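Local coordinates for HAD superfamily hydrolase (Brucella suis biovar 1, PDB 6NQ4), which probably acts as a phosphatase of the haloacid dehalogenase-like family and can hold a sodium ion, at residues V47-E51 and T52-P56. Residues are numbered along the deposited sequence; the frame is centred on the assembly and turned at random. Where two conformers were deposited one is given.
Sequences VHNGE and TSFAP
N49 OD1 accepts the backbone N-H of T52 at the tip of a short hairpin turn, on the way from strand 38-41 to helix 55-66, a place consistent with the flap that follows the first core strand in HAD enzymes. With CG lodged between the backbone N and the carbonyl carbon (chi1 65°), the N49 amide swings back over the turn. Its OD1 takes two backbone N-H groups from opposite faces of the amide plane: E51 N at 2.9 Å, which makes an Asx turn, and T52 N at 2.8 Å in a nearly straight bond. This double grip fixes the rotation of the amide, while backbone N49 N bonds to T52 O at 3.0 Å. Below the tip, F54 N donates to V47 O, bridging the two arms just ahead of the helix, where F54 is the N-cap residue. One face of the F54 ring receives the backbone CA of H48, offset toward the rim, in a CH-pi contact, and the ring stands nearly perpendicular to the N49 amide (81°), with CZ 3.8 Å from N49 CB. E51 reaches out to a salt bridge with R191. H48 turns its imidazole edge to G50, ND1 accepting G50 N in the ring plane at 2.9 Å.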
loop_
_atom_site.group_PDB
_atom_site.type_symbol
_atom_site.label_atom_id
_atom_site.label_comp_id
_atom_site.label_asym_id
_atom_site.label_seq_id
_atom_site.Cartn_x
_atom_site.Cartn_y
_atom_site.Cartn_z
ATOM N N VAL A 47 -5.080 -2.806 -10.575
ATOM C CA VAL A 47 -4.840 -1.943 -11.736
ATOM C C VAL A 47 -3.680 -2.455 -12.588
ATOM O O VAL A 47 -3.716 -2.374 -13.826
ATOM C CB VAL A 47 -4.595 -0.492 -11.261
ATOM C CG1 VAL A 47 -4.140 0.396 -12.424
ATOM C CG2 VAL A 47 -5.841 0.067 -10.584
ATOM N N HIS A 48 -2.627 -2.960 -11.949
ATOM C CA HIS A 48 -1.474 -3.501 -12.667
ATOM C C HIS A 48 -0.749 -4.475 -11.752
ATOM O O HIS A 48 -1.069 -4.585 -10.563
ATOM C CB HIS A 48 -0.550 -2.401 -13.235
ATOM C CG HIS A 48 0.243 -1.638 -12.213
ATOM N ND1 HIS A 48 1.298 -2.191 -11.520
ATOM C CD2 HIS A 48 0.182 -0.334 -11.829
ATOM C CE1 HIS A 48 1.843 -1.270 -10.743
ATOM N NE2 HIS A 48 1.187 -0.135 -10.914
ATOM N N ASN A 49 0.213 -5.216 -12.326
ATOM C CA ASN A 49 0.998 -6.181 -11.552
ATOM C C ASN A 49 2.485 -5.866 -11.552
ATOM O O ASN A 49 3.319 -6.752 -11.319
ATOM C CB ASN A 49 0.752 -7.611 -12.035
ATOM C CG ASN A 49 1.237 -7.830 -13.459
ATOM O OD1 ASN A 49 1.940 -6.997 -14.035
ATOM N ND2 ASN A 49 0.868 -8.962 -14.033
ATOM N N GLY A 50 2.845 -4.613 -11.793
ATOM C CA GLY A 50 4.238 -4.228 -11.848
ATOM C C GLY A 50 4.896 -4.440 -13.188
ATOM O O GLY A 50 5.969 -3.868 -13.435
ATOM N N GLU A 51 4.300 -5.261 -14.067
ATOM C CA GLU A 51 4.840 -5.489 -15.405
ATOM C C GLU A 51 3.853 -5.203 -16.535
ATOM O O GLU A 51 4.289 -4.774 -17.613
ATOM C CB GLU A 51 5.424 -6.908 -15.501
ATOM C CG GLU A 51 6.627 -7.062 -14.560
ATOM C CD GLU A 51 7.422 -8.341 -14.727
ATOM O OE1 GLU A 51 6.944 -9.299 -15.378
ATOM O OE2 GLU A 51 8.544 -8.375 -14.175
ATOM N N THR A 52 2.551 -5.415 -16.320
ATOM C CA THR A 52 1.529 -4.995 -17.271
ATOM C C THR A 52 0.346 -4.422 -16.506
ATOM O O THR A 52 0.133 -4.736 -15.332
ATOM C CB THR A 52 1.027 -6.137 -18.173
ATOM O OG1 THR A 52 0.496 -7.191 -17.366
ATOM C CG2 THR A 52 2.146 -6.681 -19.046
ATOM N N SER A 53 -0.422 -3.560 -17.177
ATOM C CA SER A 53 -1.650 -3.035 -16.593
ATOM C C SER A 53 -2.857 -3.778 -17.153
ATOM O O SER A 53 -2.772 -4.486 -18.165
ATOM C CB SER A 53 -1.800 -1.529 -16.816
ATOM O OG SER A 53 -1.827 -1.212 -18.188
ATOM N N PHE A 54 -3.986 -3.632 -16.464
ATOM C CA PHE A 54 -5.187 -4.407 -16.771
ATOM C C PHE A 54 -6.213 -3.499 -17.447
ATOM O O PHE A 54 -6.836 -2.649 -16.792
ATOM C CB PHE A 54 -5.744 -5.056 -15.503
ATOM C CG PHE A 54 -4.734 -5.875 -14.738
ATOM C CD1 PHE A 54 -3.761 -6.608 -15.393
ATOM C CD2 PHE A 54 -4.767 -5.907 -13.354
ATOM C CE1 PHE A 54 -2.833 -7.367 -14.676
ATOM C CE2 PHE A 54 -3.839 -6.656 -12.638
ATOM C CZ PHE A 54 -2.873 -7.383 -13.305
ATOM N N ALA A 55 -6.392 -3.688 -18.753
ATOM C CA ALA A 55 -7.294 -2.815 -19.498
ATOM C C ALA A 55 -8.714 -2.756 -18.934
ATOM O O ALA A 55 -9.278 -1.646 -18.874
ATOM C CB ALA A 55 -7.276 -3.152 -20.997
ATOM N N PRO A 56 -9.343 -3.859 -18.506
ATOM C CA PRO A 56 -10.710 -3.731 -17.967
ATOM C C PRO A 56 -10.793 -2.864 -16.727
ATOM O O PRO A 56 -11.782 -2.143 -16.552
ATOM C CB PRO A 56 -11.122 -5.179 -17.679
ATOM C CG PRO A 56 -10.281 -6.001 -18.628
ATOM C CD PRO A 56 -8.942 -5.273 -18.635
HETATM O O HOH W 1 2.286 -9.634 -16.632
#